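Local structure of (5-formylfuran-3-yl)methyl phosphate transaminase (Methanococcus jannaschii, 2Z61) at residues A[224-229]-A[261-266]; A[92-97]-A[253-258]; A[142-147]-A[172-177]. The protein catalyses transfer of an amino group from alanine to 4-(hydroxymethyl)-2-furancarboxaldehyde phosphate, a pyridoxal phosphate-dependent step in making the furan moiety of methanofuran. All blocks are in the same frame, centred on the assembly; numbering follows the deposited sequence.

In the fold
From the N terminus, the chain first passes through 92-97, which holds strand 92-95 at one edge of the large mixed sheet, and the turn after it. Interaction 3 (142-147 with 172-177) then opens and closes, binding two helices that flank strand 155-161; it is nested inside the long loop that interaction 2 (92-97 with 253-258) closes later. Segment 224-229 follows the cofactor lysine Lys222 and opens interaction 1 before interaction 2 has closed, so these two cross along the chain. Both end on the stretch around helix 257-263, their centres about 12 Å apart, and both touch the second subunit. Interaction 3 lies on the other side of the chain's centre, about 33 Å from either, centre to centre.

Interaction 1: A[224-229]-A[261-266]; sequences YAMTGW and YAALKA
The indole of Trp229 and the phenol of Tyr224 are the two flat groups that meet the helical stretch 261-266, and each is met obliquely by an alanine residue. On Trp229 the six-membered part does the touching: CZ3 lies 3.3 Å from Ala262 CB. One face of the same indole carries a neighbour from its own loop, Met226 CE, which sits 3.9 Å above the ring plane and is displaced toward the rim. Tyr224 meets Ala266 through the CD2-CE2 side of its ring, with CE2 3.6 Å from Ala266 CB and 3.5 Å from Ala266 O. A side chain held beside the backbone N (chi1 -57° in Tyr224, -60° in Trp229) carries each ring across to the helix.

Between the rings, Met226 reaches over with its flexible thioether, and its terminal CE approaches Ala263 CB at 4.3 Å. Small methyl groups suit these positions because they leave room for large side chains to come close to the backbone. No hydrogen bond spans the contact, which is held by apolar packing. The helical stretch keeps its own bonds, among them Ala266 N to Ala263 O at 2.8 Å.

Segment 224-229 follows Lys222, the lysine that carries pyridoxal phosphate, in the loop from strand 214-219 to strand 232-235. Trp229 O accepts a bond from Ser259 OG, a second tie to helix 257-263. Ile47 of helix 45-56 packs against Met226, Ala262 and Ala266, while Tyr224 also leans on Ile275 of helix 269-295 and Trp229 reaches Thr60 of the second subunit.

Interaction 2: A[92-97]-A[253-258]; sequences IIITGG and ISAPTI
Ala255 is the residue of 253-258 that meets the end of strand 92-95, and the two residues before it lead the chain up to the strand. Ile253, the first of them, adopts a positive phi (81°), and its carbonyl accepts a bond from Ser65 OG. Ser254 follows in an extended conformation with its CB directed away from the strand; its hydroxyl, weakly bonded to Thr63 N, is suited to the polar backbone on that side.

At Ala255 the chain turns its methyl toward the strand. CB packs 3.7 Å from Ile94 CG2 and 3.4 Å from Thr95 O, a close fit that a small side chain allows. Ile94 offers this branch because CG1 lies beside the backbone N (chi1 -53°), which leaves CG2 anti to it, while the rest of the side chain leads away toward Leu71 and Ile75 of helix 69-82. The backbones are joined by a bridging water: it donates to Ile94 O at 2.6 Å and accepts from Ala255 N at 3.0 Å. Gln248 NE2 also bonds to Ile94 O, so that carbonyl has two donors.

Pro256, rigid and without an N-H, occupies the N-cap position of helix 257-263, and Thr257 begins the helix with OG1 bonded to His61 O.

Across from Ala255 the strand ends, and an inverse gamma turn centred on Gly96 follows. Thr95 OG1 donates to Gly97 O at 2.7 Å from above the carbonyl plane, and Gly97, whose positive phi (101°) is readily adopted without a side chain, stands at the N-cap position of helix 98-109. A glycine-rich turn joining the first large-domain strand to a helix N terminus is characteristic of fold type I aminotransferases, where it commonly borders the phosphate of pyridoxal phosphate, and probably does so here.

Interaction 3: A[142-147]-A[172-177]; sequences FTVESL and DREIYE
Phe142 starts the contact with both its carbonyl and its ring, each directed at Ile175. Its O lies 3.4 Å from Ile175 CG1, and ring atom CD2 approaches Ile175 CG2 obliquely at 4.3 Å; the large flat ring also rests on Ile158 of strand 155-161. Thr143, a residue type common at helix starts, stands at the N-cap position, and its carbonyl accepts the first turn's bond from Leu147 N at 3.0 Å.

Helix 144-150 thus begins, and it is the crossover helix of a beta-alpha-beta unit running from strand 136-140 to strand 155-161. Helix 173-182 plays the same part between strands 155-161 and 185-189, so the contact packs two consecutive crossover helices of the large sheet against each other.

Val144 lies at the more open margin. Its CG2 is 4.0 Å from Glu174 OE2; the extended glutamate chain carries its carboxylate out to the valine methyl, where an acid can stay in reach of solvent. Leu147, one turn further on, points inward: with CG beside the backbone N (chi1 -73°), its CD1 reaches Ile175 CG2 at 4.0 Å, the two side chains crossing at about a right angle; Ile175 itself also packs on Ile160 of strand 155-161.

Interaction 1: A[224-229]-A[261-266]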
ATOM      1  N   TYR A 224      14.863  11.457   4.544  1.00 26.34           N
ATOM      2  CA  TYR A 224      14.531  11.689   5.951  1.00 25.04           C
ATOM      3  C   TYR A 224      14.568  10.458   6.848  1.00 22.48           C
ATOM      4  O   TYR A 224      14.206  10.526   8.027  1.00 22.14           O
ATOM      5  CB  TYR A 224      13.155  12.337   6.069  1.00 25.56           C
ATOM      6  CG  TYR A 224      13.047  13.635   5.312  1.00 29.46           C
ATOM      7  CD1 TYR A 224      12.787  13.641   3.943  1.00 30.61           C
ATOM      8  CD2 TYR A 224      13.257  14.856   5.952  1.00 31.88           C
ATOM      9  CE1 TYR A 224      12.740  14.823   3.227  1.00 33.80           C
ATOM     10  CE2 TYR A 224      13.214  16.048   5.241  1.00 35.79           C
ATOM     11  CZ  TYR A 224      12.955  16.020   3.878  1.00 35.20           C
ATOM     12  OH  TYR A 224      12.912  17.190   3.162  1.00 41.43           O
ATOM     13  N   ALA A 225      14.999   9.331   6.294  1.00 21.56           N
ATOM     14  CA  ALA A 225      15.071   8.099   7.062  1.00 22.55           C
ATOM     15  C   ALA A 225      13.703   7.705   7.647  1.00 21.68           C
ATOM     16  O   ALA A 225      13.579   7.455   8.854  1.00 19.64           O
ATOM     17  CB  ALA A 225      16.103   8.250   8.182  1.00 23.57           C
ATOM     18  N   MET A 226      12.686   7.660   6.788  1.00 18.81           N
ATOM     19  CA  MET A 226      11.335   7.293   7.208  1.00 20.63           C
ATOM     20  C   MET A 226      10.834   6.048   6.460  1.00 18.83           C
ATOM     21  O   MET A 226       9.637   5.930   6.165  1.00 20.90           O
ATOM     22  CB  MET A 226      10.378   8.469   6.970  1.00 19.52           C
ATOM     23  CG  MET A 226      10.616   9.669   7.890  1.00 19.50           C
ATOM     24  SD  MET A 226       9.621  11.119   7.454  1.00 22.55           S
ATOM     25  CE  MET A 226       8.017  10.712   8.149  1.00 17.27           C
ATOM     26  N   THR A 227      11.745   5.125   6.180  1.00 17.55           N
ATOM     27  CA  THR A 227      11.394   3.909   5.447  1.00 19.69           C
ATOM     28  C   THR A 227      10.174   3.174   5.998  1.00 17.73           C
ATOM     29  O   THR A 227       9.234   2.876   5.263  1.00 19.82           O
ATOM     30  CB  THR A 227      12.575   2.913   5.395  1.00 17.78           C
ATOM     31  OG1 THR A 227      12.966   2.560   6.727  1.00 25.30           O
ATOM     32  CG2 THR A 227      13.768   3.530   4.665  1.00 20.17           C
ATOM     33  N   GLY A 228      10.180   2.891   7.295  1.00 16.43           N
ATOM     34  CA  GLY A 228       9.062   2.178   7.897  1.00 15.77           C
ATOM     35  C   GLY A 228       7.762   2.955   8.041  1.00 17.31           C
ATOM     36  O   GLY A 228       6.711   2.347   8.199  1.00 22.54           O
ATOM     37  N   TRP A 229       7.820   4.286   7.997  1.00 15.49           N
ATOM     38  CA  TRP A 229       6.618   5.104   8.117  1.00 16.85           C
ATOM     39  C   TRP A 229       5.720   5.012   6.879  1.00 19.19           C
ATOM     40  O   TRP A 229       4.575   5.482   6.893  1.00 18.66           O
ATOM     41  CB  TRP A 229       6.991   6.573   8.373  1.00 20.24           C
ATOM     42  CG  TRP A 229       7.784   6.826   9.640  1.00 23.63           C
ATOM     43  CD1 TRP A 229       9.043   6.372   9.926  1.00 22.02           C
ATOM     44  CD2 TRP A 229       7.416   7.691  10.731  1.00 23.63           C
ATOM     45  NE1 TRP A 229       9.489   6.915  11.108  1.00 23.97           N
ATOM     46  CE2 TRP A 229       8.514   7.726  11.625  1.00 21.20           C
ATOM     47  CE3 TRP A 229       6.268   8.442  11.035  1.00 21.81           C
ATOM     48  CZ2 TRP A 229       8.502   8.488  12.808  1.00 18.97           C
ATOM     49  CZ3 TRP A 229       6.254   9.202  12.215  1.00 19.82           C
ATOM     50  CH2 TRP A 229       7.369   9.218  13.084  1.00 18.23           C
ATOM     51  N   TYR A 261       0.949  13.537   9.476  1.00 18.74           N
ATOM     52  CA  TYR A 261       1.119  14.625  10.425  1.00 20.67           C
ATOM     53  C   TYR A 261       2.558  14.782  10.872  1.00 20.90           C
ATOM     54  O   TYR A 261       3.045  15.899  11.012  1.00 22.67           O
ATOM     55  CB  TYR A 261       0.207  14.445  11.646  1.00 20.55           C
ATOM     56  CG  TYR A 261      -1.229  14.791  11.332  1.00 22.98           C
ATOM     57  CD1 TYR A 261      -2.173  13.796  11.082  1.00 21.78           C
ATOM     58  CD2 TYR A 261      -1.630  16.122  11.220  1.00 23.54           C
ATOM     59  CE1 TYR A 261      -3.480  14.117  10.721  1.00 25.32           C
ATOM     60  CE2 TYR A 261      -2.938  16.455  10.860  1.00 21.74           C
ATOM     61  CZ  TYR A 261      -3.853  15.450  10.610  1.00 25.10           C
ATOM     62  OH  TYR A 261      -5.130  15.780  10.214  1.00 28.18           O
ATOM     63  N   ALA A 262       3.248  13.666  11.075  1.00 21.98           N
ATOM     64  CA  ALA A 262       4.638  13.709  11.507  1.00 23.35           C
ATOM     65  C   ALA A 262       5.540  14.335  10.438  1.00 25.44           C
ATOM     66  O   ALA A 262       6.474  15.076  10.753  1.00 26.49           O
ATOM     67  CB  ALA A 262       5.118  12.301  11.837  1.00 21.32           C
ATOM     68  N   ALA A 263       5.254  14.039   9.177  1.00 23.29           N
ATOM     69  CA  ALA A 263       6.051  14.548   8.063  1.00 25.03           C
ATOM     70  C   ALA A 263       6.063  16.075   7.960  1.00 27.44           C
ATOM     71  O   ALA A 263       6.998  16.651   7.397  1.00 29.77           O
ATOM     72  CB  ALA A 263       5.553  13.940   6.747  1.00 20.83           C
ATOM     73  N   LEU A 264       5.028  16.728   8.486  1.00 28.16           N
ATOM     74  CA  LEU A 264       4.965  18.187   8.444  1.00 30.45           C
ATOM     75  C   LEU A 264       6.226  18.777   9.075  1.00 30.70           C
ATOM     76  O   LEU A 264       6.714  19.819   8.644  1.00 33.61           O
ATOM     77  CB  LEU A 264       3.729  18.701   9.188  1.00 29.60           C
ATOM     78  CG  LEU A 264       2.366  18.344   8.594  1.00 30.68           C
ATOM     79  CD1 LEU A 264       1.264  18.729   9.566  1.00 29.58           C
ATOM     80  CD2 LEU A 264       2.185  19.053   7.265  1.00 32.74           C
ATOM     81  N   LYS A 265       6.763  18.097  10.084  1.00 30.03           N
ATOM     82  CA  LYS A 265       7.966  18.573  10.757  1.00 31.55           C
ATOM     83  C   LYS A 265       9.265  18.349   9.969  1.00 32.36           C
ATOM     84  O   LYS A 265      10.339  18.769  10.393  1.00 29.28           O
ATOM     85  CB  LYS A 265       8.075  17.930  12.143  1.00 33.41           C
ATOM     86  CG  LYS A 265       7.037  18.450  13.132  1.00 32.68           C
ATOM     87  CD  LYS A 265       7.218  19.948  13.357  1.00 38.00           C
ATOM     88  CE  LYS A 265       6.069  20.539  14.159  1.00 42.46           C
ATOM     89  NZ  LYS A 265       4.800  20.573  13.382  1.00 48.02           N
ATOM     90  N   ALA A 266       9.164  17.703   8.814  1.00 32.41           N
ATOM     91  CA  ALA A 266      10.350  17.449   8.008  1.00 33.95           C
ATOM     92  C   ALA A 266      10.892  18.737   7.391  1.00 33.68           C
ATOM     93  O   ALA A 266      12.056  18.802   7.011  1.00 33.34           O
ATOM     94  CB  ALA A 266      10.030  16.442   6.909  1.00 33.36           C
TER

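Interaction 2: A[92-97]-A[253-258]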
ATOM      1  N   ILE A  92      -0.694  16.997  -6.264  1.00 28.24           N
ATOM      2  CA  ILE A  92       0.085  16.112  -5.411  1.00 28.21           C
ATOM      3  C   ILE A  92      -0.788  15.100  -4.671  1.00 30.19           C
ATOM      4  O   ILE A  92      -1.874  15.432  -4.206  1.00 32.94           O
ATOM      5  CB  ILE A  92       0.859  16.942  -4.353  1.00 24.94           C
ATOM      6  CG1 ILE A  92       1.595  18.097  -5.037  1.00 25.09           C
ATOM      7  CG2 ILE A  92       1.823  16.051  -3.575  1.00 26.01           C
ATOM      8  CD1 ILE A  92       2.638  18.778  -4.162  1.00 20.80           C
ATOM      9  N   ILE A  93      -0.318  13.861  -4.578  1.00 28.90           N
ATOM     10  CA  ILE A  93      -1.043  12.843  -3.826  1.00 28.14           C
ATOM     11  C   ILE A  93      -0.075  12.150  -2.877  1.00 23.49           C
ATOM     12  O   ILE A  93       1.039  11.777  -3.263  1.00 23.23           O
ATOM     13  CB  ILE A  93      -1.691  11.777  -4.722  1.00 27.08           C
ATOM     14  CG1 ILE A  93      -2.805  12.400  -5.560  1.00 34.18           C
ATOM     15  CG2 ILE A  93      -2.292  10.680  -3.858  1.00 27.41           C
ATOM     16  CD1 ILE A  93      -3.661  11.373  -6.286  1.00 38.51           C
ATOM     17  N   ILE A  94      -0.494  11.999  -1.624  1.00 19.38           N
ATOM     18  CA  ILE A  94       0.333  11.337  -0.622  1.00 19.46           C
ATOM     19  C   ILE A  94       0.041   9.833  -0.718  1.00 18.49           C
ATOM     20  O   ILE A  94      -1.103   9.401  -0.560  1.00 18.05           O
ATOM     21  CB  ILE A  94      -0.012  11.838   0.803  1.00 19.58           C
ATOM     22  CG1 ILE A  94       0.068  13.366   0.857  1.00 16.88           C
ATOM     23  CG2 ILE A  94       0.938  11.228   1.814  1.00 18.84           C
ATOM     24  CD1 ILE A  94       1.377  13.965   0.327  1.00 16.26           C
ATOM     25  N   THR A  95       1.072   9.044  -0.984  1.00 18.13           N
ATOM     26  CA  THR A  95       0.909   7.594  -1.134  1.00 19.26           C
ATOM     27  C   THR A  95       1.505   6.831   0.046  1.00 18.28           C
ATOM     28  O   THR A  95       2.186   7.407   0.895  1.00 18.64           O
ATOM     29  CB  THR A  95       1.602   7.084  -2.426  1.00 20.28           C
ATOM     30  OG1 THR A  95       2.980   7.485  -2.421  1.00 21.51           O
ATOM     31  CG2 THR A  95       0.938   7.659  -3.657  1.00 21.02           C
ATOM     32  N   GLY A  96       1.257   5.527   0.086  1.00 20.43           N
ATOM     33  CA  GLY A  96       1.800   4.708   1.157  1.00 21.59           C
ATOM     34  C   GLY A  96       3.175   4.232   0.749  1.00 23.95           C
ATOM     35  O   GLY A  96       3.394   3.043   0.537  1.00 27.83           O
ATOM     36  N   GLY A  97       4.108   5.172   0.634  1.00 24.25           N
ATOM     37  CA  GLY A  97       5.453   4.837   0.211  1.00 23.18           C
ATOM     38  C   GLY A  97       5.657   5.166  -1.260  1.00 25.84           C
ATOM     39  O   GLY A  97       4.695   5.403  -1.995  1.00 23.04           O
ATOM     40  N   ILE A 253      -6.781   3.549   0.157  1.00 27.08           N
ATOM     41  CA  ILE A 253      -7.577   4.515   0.918  1.00 27.04           C
ATOM     42  C   ILE A 253      -6.769   5.785   1.218  1.00 28.55           C
ATOM     43  O   ILE A 253      -7.112   6.859   0.735  1.00 31.69           O
ATOM     44  CB  ILE A 253      -8.100   3.930   2.248  1.00 29.91           C
ATOM     45  CG1 ILE A 253      -8.785   2.576   2.011  1.00 29.51           C
ATOM     46  CG2 ILE A 253      -9.082   4.910   2.879  1.00 27.36           C
ATOM     47  CD1 ILE A 253     -10.023   2.641   1.155  1.00 34.75           C
ATOM     48  N   SER A 254      -5.701   5.673   2.010  1.00 26.05           N
ATOM     49  CA  SER A 254      -4.867   6.839   2.331  1.00 23.77           C
ATOM     50  C   SER A 254      -3.604   6.456   3.104  1.00 24.98           C
ATOM     51  O   SER A 254      -3.590   5.460   3.824  1.00 20.91           O
ATOM     52  CB  SER A 254      -5.670   7.877   3.129  1.00 28.03           C
ATOM     53  OG  SER A 254      -6.114   7.379   4.385  1.00 29.39           O
ATOM     54  N   ALA A 255      -2.539   7.240   2.944  1.00 21.39           N
ATOM     55  CA  ALA A 255      -1.280   6.969   3.624  1.00 22.59           C
ATOM     56  C   ALA A 255      -1.499   6.962   5.135  1.00 19.92           C
ATOM     57  O   ALA A 255      -2.406   7.617   5.643  1.00 20.31           O
ATOM     58  CB  ALA A 255      -0.237   8.021   3.256  1.00 21.33           C
ATOM     59  N   PRO A 256      -0.664   6.222   5.876  1.00 21.86           N
ATOM     60  CA  PRO A 256      -0.846   6.184   7.331  1.00 21.22           C
ATOM     61  C   PRO A 256      -0.966   7.577   7.962  1.00 20.64           C
ATOM     62  O   PRO A 256      -0.132   8.465   7.759  1.00 18.12           O
ATOM     63  CB  PRO A 256       0.361   5.371   7.824  1.00 22.37           C
ATOM     64  CG  PRO A 256       1.316   5.366   6.665  1.00 23.54           C
ATOM     65  CD  PRO A 256       0.453   5.366   5.450  1.00 23.72           C
ATOM     66  N   THR A 257      -2.041   7.759   8.714  1.00 22.36           N
ATOM     67  CA  THR A 257      -2.343   9.026   9.351  1.00 20.13           C
ATOM     68  C   THR A 257      -1.245   9.654  10.209  1.00 22.42           C
ATOM     69  O   THR A 257      -0.991  10.855  10.116  1.00 21.11           O
ATOM     70  CB  THR A 257      -3.615   8.881  10.181  1.00 19.04           C
ATOM     71  OG1 THR A 257      -4.649   8.371   9.332  1.00 18.62           O
ATOM     72  CG2 THR A 257      -4.056  10.226  10.757  1.00 20.63           C
ATOM     73  N   ILE A 258      -0.599   8.849  11.037  1.00 24.27           N
ATOM     74  CA  ILE A 258       0.455   9.351  11.904  1.00 25.06           C
ATOM     75  C   ILE A 258       1.643   9.884  11.113  1.00 26.75           C
ATOM     76  O   ILE A 258       2.218  10.904  11.473  1.00 26.61           O
ATOM     77  CB  ILE A 258       0.945   8.249  12.869  1.00 28.31           C
ATOM     78  CG1 ILE A 258      -0.182   7.883  13.835  1.00 30.46           C
ATOM     79  CG2 ILE A 258       2.152   8.723  13.655  1.00 31.98           C
ATOM     80  CD1 ILE A 258       0.078   6.602  14.590  1.00 34.32           C
TER
HETATM   81  O   HOH W   1      -3.181   9.515   1.060  1.00 25.31           O

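Interaction 3: A[142-147]-A[172-177]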
ATOM      1  N   PHE A 142      21.720   4.499 -20.984  1.00 33.96           N
ATOM      2  CA  PHE A 142      21.086   5.803 -21.068  1.00 33.84           C
ATOM      3  C   PHE A 142      21.948   6.839 -21.779  1.00 33.85           C
ATOM      4  O   PHE A 142      22.367   7.833 -21.196  1.00 35.81           O
ATOM      5  CB  PHE A 142      20.652   6.284 -19.673  1.00 32.38           C
ATOM      6  CG  PHE A 142      19.243   5.861 -19.297  1.00 29.24           C
ATOM      7  CD1 PHE A 142      18.586   4.868 -20.022  1.00 28.38           C
ATOM      8  CD2 PHE A 142      18.569   6.465 -18.236  1.00 29.43           C
ATOM      9  CE1 PHE A 142      17.286   4.484 -19.703  1.00 26.64           C
ATOM     10  CE2 PHE A 142      17.265   6.085 -17.909  1.00 28.46           C
ATOM     11  CZ  PHE A 142      16.624   5.093 -18.646  1.00 27.15           C
ATOM     12  N   THR A 143      22.215   6.571 -23.056  1.00 32.94           N
ATOM     13  CA  THR A 143      22.978   7.472 -23.907  1.00 32.36           C
ATOM     14  C   THR A 143      22.014   7.866 -25.018  1.00 32.07           C
ATOM     15  O   THR A 143      21.063   7.134 -25.308  1.00 28.80           O
ATOM     16  CB  THR A 143      24.220   6.792 -24.544  1.00 29.34           C
ATOM     17  OG1 THR A 143      23.797   5.767 -25.448  1.00 32.22           O
ATOM     18  CG2 THR A 143      25.112   6.189 -23.477  1.00 31.59           C
ATOM     19  N   VAL A 144      22.262   9.019 -25.628  1.00 34.24           N
ATOM     20  CA  VAL A 144      21.412   9.515 -26.697  1.00 36.77           C
ATOM     21  C   VAL A 144      21.303   8.528 -27.854  1.00 38.55           C
ATOM     22  O   VAL A 144      20.210   8.277 -28.363  1.00 37.95           O
ATOM     23  CB  VAL A 144      21.941  10.863 -27.225  1.00 37.98           C
ATOM     24  CG1 VAL A 144      21.073  11.364 -28.375  1.00 36.96           C
ATOM     25  CG2 VAL A 144      21.959  11.876 -26.097  1.00 39.71           C
ATOM     26  N   GLU A 145      22.435   7.960 -28.257  1.00 40.01           N
ATOM     27  CA  GLU A 145      22.452   7.015 -29.368  1.00 42.49           C
ATOM     28  C   GLU A 145      21.637   5.751 -29.102  1.00 40.25           C
ATOM     29  O   GLU A 145      20.814   5.353 -29.924  1.00 38.25           O
ATOM     30  CB  GLU A 145      23.889   6.626 -29.711  1.00 47.55           C
ATOM     31  CG  GLU A 145      24.007   5.868 -31.018  1.00 55.51           C
ATOM     32  CD  GLU A 145      25.447   5.662 -31.440  1.00 60.99           C
ATOM     33  OE1 GLU A 145      26.211   6.650 -31.441  1.00 63.99           O
ATOM     34  OE2 GLU A 145      25.810   4.514 -31.776  1.00 64.46           O
ATOM     35  N   SER A 146      21.869   5.117 -27.959  1.00 40.07           N
ATOM     36  CA  SER A 146      21.151   3.895 -27.615  1.00 39.88           C
ATOM     37  C   SER A 146      19.653   4.119 -27.411  1.00 38.14           C
ATOM     38  O   SER A 146      18.846   3.253 -27.734  1.00 37.96           O
ATOM     39  CB  SER A 146      21.762   3.263 -26.366  1.00 40.12           C
ATOM     40  OG  SER A 146      21.970   4.241 -25.369  1.00 48.13           O
ATOM     41  N   LEU A 147      19.279   5.274 -26.870  1.00 37.25           N
ATOM     42  CA  LEU A 147      17.869   5.564 -26.674  1.00 37.35           C
ATOM     43  C   LEU A 147      17.182   5.715 -28.033  1.00 39.24           C
ATOM     44  O   LEU A 147      16.031   5.314 -28.199  1.00 37.74           O
ATOM     45  CB  LEU A 147      17.684   6.840 -25.850  1.00 37.28           C
ATOM     46  CG  LEU A 147      18.011   6.758 -24.353  1.00 39.11           C
ATOM     47  CD1 LEU A 147      17.765   8.112 -23.709  1.00 38.44           C
ATOM     48  CD2 LEU A 147      17.147   5.691 -23.682  1.00 37.82           C
ATOM     49  N   ASP A 172      22.470  12.748 -16.710  1.00 33.25           N
ATOM     50  CA  ASP A 172      22.722  14.046 -17.316  1.00 36.39           C
ATOM     51  C   ASP A 172      21.520  14.692 -17.995  1.00 35.65           C
ATOM     52  O   ASP A 172      20.582  14.019 -18.432  1.00 32.42           O
ATOM     53  CB  ASP A 172      23.876  13.971 -18.318  1.00 43.38           C
ATOM     54  CG  ASP A 172      24.251  15.343 -18.861  1.00 51.08           C
ATOM     55  OD1 ASP A 172      24.470  15.467 -20.089  1.00 54.00           O
ATOM     56  OD2 ASP A 172      24.309  16.302 -18.054  1.00 54.60           O
ATOM     57  N   ARG A 173      21.586  16.018 -18.074  1.00 35.72           N
ATOM     58  CA  ARG A 173      20.568  16.869 -18.673  1.00 37.60           C
ATOM     59  C   ARG A 173      20.073  16.426 -20.053  1.00 35.53           C
ATOM     60  O   ARG A 173      18.872  16.471 -20.321  1.00 34.06           O
ATOM     61  CB  ARG A 173      21.120  18.298 -18.745  1.00 42.58           C
ATOM     62  CG  ARG A 173      20.336  19.256 -19.625  1.00 49.90           C
ATOM     63  CD  ARG A 173      21.118  20.549 -19.869  1.00 55.05           C
ATOM     64  NE  ARG A 173      20.769  21.608 -18.926  1.00 58.50           N
ATOM     65  CZ  ARG A 173      19.698  22.386 -19.041  1.00 62.14           C
ATOM     66  NH1 ARG A 173      18.865  22.228 -20.063  1.00 62.14           N
ATOM     67  NH2 ARG A 173      19.454  23.322 -18.133  1.00 63.92           N
ATOM     68  N   GLU A 174      20.991  16.005 -20.918  1.00 35.51           N
ATOM     69  CA  GLU A 174      20.643  15.581 -22.276  1.00 39.33           C
ATOM     70  C   GLU A 174      19.640  14.434 -22.358  1.00 36.82           C
ATOM     71  O   GLU A 174      18.792  14.411 -23.248  1.00 36.39           O
ATOM     72  CB  GLU A 174      21.907  15.200 -23.049  1.00 43.76           C
ATOM     73  CG  GLU A 174      22.840  16.366 -23.299  1.00 53.22           C
ATOM     74  CD  GLU A 174      24.071  15.971 -24.091  1.00 60.30           C
ATOM     75  OE1 GLU A 174      24.883  16.869 -24.410  1.00 63.63           O
ATOM     76  OE2 GLU A 174      24.227  14.766 -24.394  1.00 62.36           O
ATOM     77  N   ILE A 175      19.744  13.473 -21.446  1.00 35.43           N
ATOM     78  CA  ILE A 175      18.816  12.350 -21.453  1.00 30.87           C
ATOM     79  C   ILE A 175      17.397  12.864 -21.235  1.00 27.58           C
ATOM     80  O   ILE A 175      16.464  12.430 -21.911  1.00 28.12           O
ATOM     81  CB  ILE A 175      19.154  11.312 -20.357  1.00 30.35           C
ATOM     82  CG1 ILE A 175      20.491  10.629 -20.663  1.00 33.07           C
ATOM     83  CG2 ILE A 175      18.074  10.250 -20.307  1.00 31.72           C
ATOM     84  CD1 ILE A 175      21.677  11.549 -20.672  1.00 38.01           C
ATOM     85  N   TYR A 176      17.229  13.786 -20.289  1.00 24.78           N
ATOM     86  CA  TYR A 176      15.908  14.354 -20.033  1.00 27.77           C
ATOM     87  C   TYR A 176      15.410  15.095 -21.271  1.00 27.11           C
ATOM     88  O   TYR A 176      14.274  14.922 -21.687  1.00 27.37           O
ATOM     89  CB  TYR A 176      15.944  15.332 -18.853  1.00 28.59           C
ATOM     90  CG  TYR A 176      16.151  14.678 -17.507  1.00 31.55           C
ATOM     91  CD1 TYR A 176      17.426  14.510 -16.985  1.00 33.38           C
ATOM     92  CD2 TYR A 176      15.069  14.201 -16.770  1.00 33.99           C
ATOM     93  CE1 TYR A 176      17.625  13.886 -15.765  1.00 38.41           C
ATOM     94  CE2 TYR A 176      15.258  13.570 -15.545  1.00 39.09           C
ATOM     95  CZ  TYR A 176      16.542  13.417 -15.051  1.00 37.81           C
ATOM     96  OH  TYR A 176      16.751  12.777 -13.853  1.00 47.18           O
ATOM     97  N   GLU A 177      16.277  15.921 -21.853  1.00 28.28           N
ATOM     98  CA  GLU A 177      15.942  16.702 -23.045  1.00 30.21           C
ATOM     99  C   GLU A 177      15.534  15.811 -24.208  1.00 26.66           C
ATOM    100  O   GLU A 177      14.554  16.088 -24.898  1.00 27.95           O
ATOM    101  CB  GLU A 177      17.137  17.583 -23.425  1.00 33.35           C
ATOM    102  CG  GLU A 177      17.329  18.771 -22.484  1.00 38.53           C
ATOM    103  CD  GLU A 177      18.760  19.292 -22.452  1.00 43.53           C
ATOM    104  OE1 GLU A 177      18.975  20.383 -21.880  1.00 47.02           O
ATOM    105  OE2 GLU A 177      19.668  18.615 -22.982  1.00 44.67           O
TER